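PDB 6M7Z: bradyzoite pseudokinase 1 from Toxoplasma gondii, which regulates the membrane ultrastructure of the parasitophorous vacuole, probably as a divergent protein kinase that lacks the glycine-rich loop. Local coordinates for residues R99-P111 with N152-L165. Numbering follows the deposited sequence.
Sequences REILPKRSPLLLP and NMVAALKSLHNLGL
Leu108, Leu109 and Leu163 carry an aliphatic seam, and a flat group, the His161 imidazole, stands off it: Leu157 CG lies 3.7 Å above one face of the ring, nearer its edge than its centre, while NE2 hydrogen-bonds to Asp233 OD2. No hydrogen bond crosses the seam. Leu108 brings its CB within 3.8 Å of Ala156 CB and its CD1 within 3.6 Å of Ala155 CB; alanines suit this helix face because their short side chains admit the loop so closely. Leu109 lays CD2 3.6 Å from Ser159 OG. With chi1 at 80°, that hydroxyl sits between its own N and carbonyl carbon and donates back to Ala156 O (2.8 Å), which also accepts from Leu160 N, so a polar group fits beside leucine. Farther along, Leu163 sets CD2 against CD of the Pro103 ring, 3.7 Å away, and Leu163 CD1 lies 3.8 Å from Leu102 CD2, the two leucine side chains running nearly perpendicular. Gly164, with positive phi, closes the helix in a Schellman motif, and Leu165 then turns CD1 to Ile101 CG2 (3.9 Å). By topology this is the αC-β4 loop of a kinase N-lobe docked on helix αE of the C-lobe: helix 88-101 leads in, Leu108 and Leu110 form backbone hydrogen bonds with Leu185 of strand 183-185, and helix 230-248 covers Met153 and Val154.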
# COMPACT_ATOMS: atom_id res chain seq x y z
N ARG A 99 -5.48 0.96 -13.22
CA ARG A 99 -6.47 0.73 -14.29
C ARG A 99 -5.96 -0.29 -15.33
O ARG A 99 -6.77 -1.01 -15.91
CB ARG A 99 -6.81 2.04 -14.99
CG ARG A 99 -7.61 3.01 -14.12
CD ARG A 99 -7.59 4.42 -14.67
NE ARG A 99 -8.50 4.59 -15.80
CZ ARG A 99 -9.81 4.79 -15.69
NH1 ARG A 99 -10.41 4.79 -14.51
NH2 ARG A 99 -10.52 4.99 -16.78
N GLU A 100 -4.64 -0.34 -15.59
CA GLU A 100 -4.10 -1.06 -16.73
C GLU A 100 -3.20 -2.23 -16.31
O GLU A 100 -2.95 -3.08 -17.15
CB GLU A 100 -3.28 -0.14 -17.63
CG GLU A 100 -3.99 1.13 -18.04
CD GLU A 100 -5.32 0.96 -18.78
OE1 GLU A 100 -5.49 -0.05 -19.48
OE2 GLU A 100 -6.18 1.86 -18.65
N ILE A 101 -2.69 -2.29 -15.08
CA ILE A 101 -1.61 -3.23 -14.77
C ILE A 101 -1.94 -4.14 -13.58
O ILE A 101 -1.66 -5.33 -13.61
CB ILE A 101 -0.28 -2.48 -14.58
CG1 ILE A 101 0.09 -1.78 -15.89
CG2 ILE A 101 0.82 -3.42 -14.08
CD1 ILE A 101 1.57 -1.46 -16.05
N LEU A 102 -2.53 -3.58 -12.52
CA LEU A 102 -2.86 -4.36 -11.35
C LEU A 102 -4.22 -5.01 -11.57
O LEU A 102 -5.15 -4.36 -12.05
CB LEU A 102 -2.87 -3.43 -10.12
CG LEU A 102 -1.57 -2.68 -9.86
CD1 LEU A 102 -1.78 -1.64 -8.77
CD2 LEU A 102 -0.44 -3.66 -9.49
N PRO A 103 -4.39 -6.30 -11.21
CA PRO A 103 -5.71 -6.93 -11.20
C PRO A 103 -6.71 -6.11 -10.36
O PRO A 103 -6.30 -5.38 -9.46
CB PRO A 103 -5.47 -8.29 -10.54
CG PRO A 103 -3.99 -8.56 -10.71
CD PRO A 103 -3.31 -7.20 -10.75
N LYS A 104 -8.00 -6.26 -10.65
CA LYS A 104 -9.04 -5.47 -10.01
C LYS A 104 -9.00 -5.68 -8.49
O LYS A 104 -9.25 -4.74 -7.76
CB LYS A 104 -10.40 -5.80 -10.66
CG LYS A 104 -11.68 -5.43 -9.91
CD LYS A 104 -12.09 -3.98 -9.94
CE LYS A 104 -13.25 -3.74 -9.01
NZ LYS A 104 -13.57 -2.29 -8.90
N ARG A 105 -8.71 -6.90 -8.04
CA ARG A 105 -8.43 -7.10 -6.61
C ARG A 105 -7.39 -8.22 -6.44
O ARG A 105 -7.71 -9.41 -6.52
CB ARG A 105 -9.72 -7.38 -5.83
CG ARG A 105 -10.84 -6.34 -5.89
CD ARG A 105 -10.67 -5.13 -4.98
NE ARG A 105 -11.86 -4.29 -4.92
CZ ARG A 105 -11.96 -3.04 -5.37
NH1 ARG A 105 -10.95 -2.44 -5.98
NH2 ARG A 105 -13.08 -2.36 -5.18
N SER A 106 -6.13 -7.81 -6.31
CA SER A 106 -5.10 -8.61 -5.67
C SER A 106 -5.36 -8.51 -4.17
O SER A 106 -5.41 -7.41 -3.64
CB SER A 106 -3.72 -8.13 -6.01
OG SER A 106 -3.51 -8.08 -7.41
N PRO A 107 -5.51 -9.64 -3.44
CA PRO A 107 -5.97 -9.59 -2.05
C PRO A 107 -5.06 -8.82 -1.07
O PRO A 107 -5.56 -8.30 -0.08
CB PRO A 107 -6.03 -11.06 -1.63
CG PRO A 107 -6.08 -11.84 -2.94
CD PRO A 107 -5.26 -11.02 -3.91
N LEU A 108 -3.75 -8.77 -1.33
CA LEU A 108 -2.79 -8.18 -0.40
C LEU A 108 -2.25 -6.83 -0.90
O LEU A 108 -1.25 -6.36 -0.36
CB LEU A 108 -1.64 -9.19 -0.20
CG LEU A 108 -2.03 -10.47 0.54
CD1 LEU A 108 -0.78 -11.29 0.87
CD2 LEU A 108 -2.80 -10.18 1.83
N LEU A 109 -2.88 -6.22 -1.91
CA LEU A 109 -2.50 -4.89 -2.39
C LEU A 109 -3.65 -3.91 -2.09
O LEU A 109 -4.82 -4.28 -2.21
CB LEU A 109 -2.19 -4.94 -3.89
CG LEU A 109 -1.09 -5.92 -4.32
CD1 LEU A 109 -0.77 -5.79 -5.80
CD2 LEU A 109 0.19 -5.75 -3.51
N LEU A 110 -3.29 -2.67 -1.71
CA LEU A 110 -4.27 -1.63 -1.40
C LEU A 110 -5.19 -1.45 -2.61
O LEU A 110 -4.73 -1.10 -3.69
CB LEU A 110 -3.53 -0.34 -1.06
CG LEU A 110 -4.40 0.88 -0.70
CD1 LEU A 110 -5.15 0.64 0.60
CD2 LEU A 110 -3.53 2.15 -0.58
N PRO A 111 -6.50 -1.71 -2.49
CA PRO A 111 -7.42 -1.54 -3.61
C PRO A 111 -7.79 -0.08 -3.90
O PRO A 111 -7.85 0.73 -2.98
CB PRO A 111 -8.68 -2.33 -3.19
CG PRO A 111 -8.62 -2.40 -1.66
CD PRO A 111 -7.17 -2.22 -1.29
N ASN A 152 2.48 -12.08 6.14
CA ASN A 152 1.53 -11.23 5.39
C ASN A 152 2.33 -10.23 4.53
O ASN A 152 2.04 -10.02 3.34
CB ASN A 152 0.53 -10.60 6.37
CG ASN A 152 -0.71 -9.98 5.74
OD1 ASN A 152 -0.64 -9.38 4.67
ND2 ASN A 152 -1.84 -10.09 6.42
N MET A 153 3.39 -9.65 5.12
CA MET A 153 4.18 -8.63 4.46
C MET A 153 4.99 -9.22 3.30
O MET A 153 4.99 -8.64 2.19
CB MET A 153 5.10 -7.91 5.45
CG MET A 153 4.38 -6.87 6.30
SD MET A 153 5.20 -6.47 7.87
CE MET A 153 6.63 -5.58 7.27
N VAL A 154 5.66 -10.35 3.55
CA VAL A 154 6.44 -11.06 2.51
C VAL A 154 5.50 -11.47 1.36
O VAL A 154 5.84 -11.32 0.20
CB VAL A 154 7.17 -12.31 3.06
CG1 VAL A 154 7.88 -13.08 1.97
CG2 VAL A 154 8.16 -11.97 4.15
N ALA A 155 4.34 -12.02 1.70
CA ALA A 155 3.39 -12.52 0.72
C ALA A 155 2.93 -11.36 -0.18
O ALA A 155 2.77 -11.54 -1.38
CB ALA A 155 2.21 -13.18 1.40
N ALA A 156 2.69 -10.20 0.44
CA ALA A 156 2.17 -9.04 -0.26
C ALA A 156 3.20 -8.59 -1.31
O ALA A 156 2.84 -8.34 -2.48
CB ALA A 156 1.84 -7.95 0.72
N LEU A 157 4.47 -8.54 -0.90
CA LEU A 157 5.56 -8.15 -1.79
C LEU A 157 5.67 -9.14 -2.95
O LEU A 157 5.82 -8.74 -4.11
CB LEU A 157 6.87 -8.11 -0.99
CG LEU A 157 8.09 -7.63 -1.78
CD1 LEU A 157 7.80 -6.32 -2.47
CD2 LEU A 157 9.29 -7.48 -0.87
N LYS A 158 5.60 -10.44 -2.63
CA LYS A 158 5.67 -11.50 -3.63
C LYS A 158 4.57 -11.32 -4.69
O LYS A 158 4.84 -11.48 -5.88
CB LYS A 158 5.55 -12.89 -2.99
CG LYS A 158 5.99 -14.02 -3.91
CD LYS A 158 5.56 -15.40 -3.49
CE LYS A 158 5.61 -16.39 -4.64
NZ LYS A 158 4.58 -17.44 -4.48
N SER A 159 3.36 -10.99 -4.24
CA SER A 159 2.24 -10.81 -5.15
C SER A 159 2.53 -9.66 -6.13
O SER A 159 2.09 -9.70 -7.26
CB SER A 159 0.91 -10.65 -4.42
OG SER A 159 0.72 -9.33 -3.93
N LEU A 160 3.31 -8.66 -5.70
CA LEU A 160 3.68 -7.55 -6.58
C LEU A 160 4.78 -8.00 -7.56
O LEU A 160 4.72 -7.68 -8.75
CB LEU A 160 4.13 -6.36 -5.74
CG LEU A 160 4.35 -5.05 -6.51
CD1 LEU A 160 3.04 -4.48 -7.05
CD2 LEU A 160 5.02 -4.03 -5.62
N HIS A 161 5.77 -8.73 -7.07
CA HIS A 161 6.84 -9.29 -7.92
C HIS A 161 6.26 -10.18 -9.02
O HIS A 161 6.71 -10.11 -10.16
CB HIS A 161 7.91 -9.99 -7.06
CG HIS A 161 8.74 -9.05 -6.26
ND1 HIS A 161 9.74 -9.48 -5.41
CD2 HIS A 161 8.71 -7.70 -6.15
CE1 HIS A 161 10.34 -8.43 -4.88
NE2 HIS A 161 9.69 -7.34 -5.28
N ASN A 162 5.23 -10.99 -8.69
CA ASN A 162 4.58 -11.89 -9.66
C ASN A 162 3.92 -11.13 -10.82
O ASN A 162 3.68 -11.71 -11.86
CB ASN A 162 3.52 -12.78 -8.99
CG ASN A 162 4.10 -13.82 -8.05
OD1 ASN A 162 5.30 -14.10 -8.08
ND2 ASN A 162 3.28 -14.38 -7.17
N LEU A 163 3.61 -9.84 -10.64
CA LEU A 163 3.04 -9.01 -11.72
C LEU A 163 4.16 -8.30 -12.51
O LEU A 163 3.88 -7.50 -13.40
CB LEU A 163 2.10 -7.96 -11.12
CG LEU A 163 0.89 -8.49 -10.36
CD1 LEU A 163 0.22 -7.40 -9.50
CD2 LEU A 163 -0.12 -9.04 -11.36
N GLY A 164 5.42 -8.58 -12.17
CA GLY A 164 6.58 -8.00 -12.84
C GLY A 164 6.93 -6.60 -12.34
O GLY A 164 7.54 -5.81 -13.08
N LEU A 165 6.57 -6.27 -11.09
CA LEU A 165 6.79 -4.93 -10.53
C LEU A 165 7.64 -5.02 -9.27
O LEU A 165 7.38 -5.84 -8.38
CB LEU A 165 5.43 -4.28 -10.21
CG LEU A 165 4.56 -3.92 -11.42
CD1 LEU A 165 3.17 -3.51 -10.98
CD2 LEU A 165 5.20 -2.82 -12.25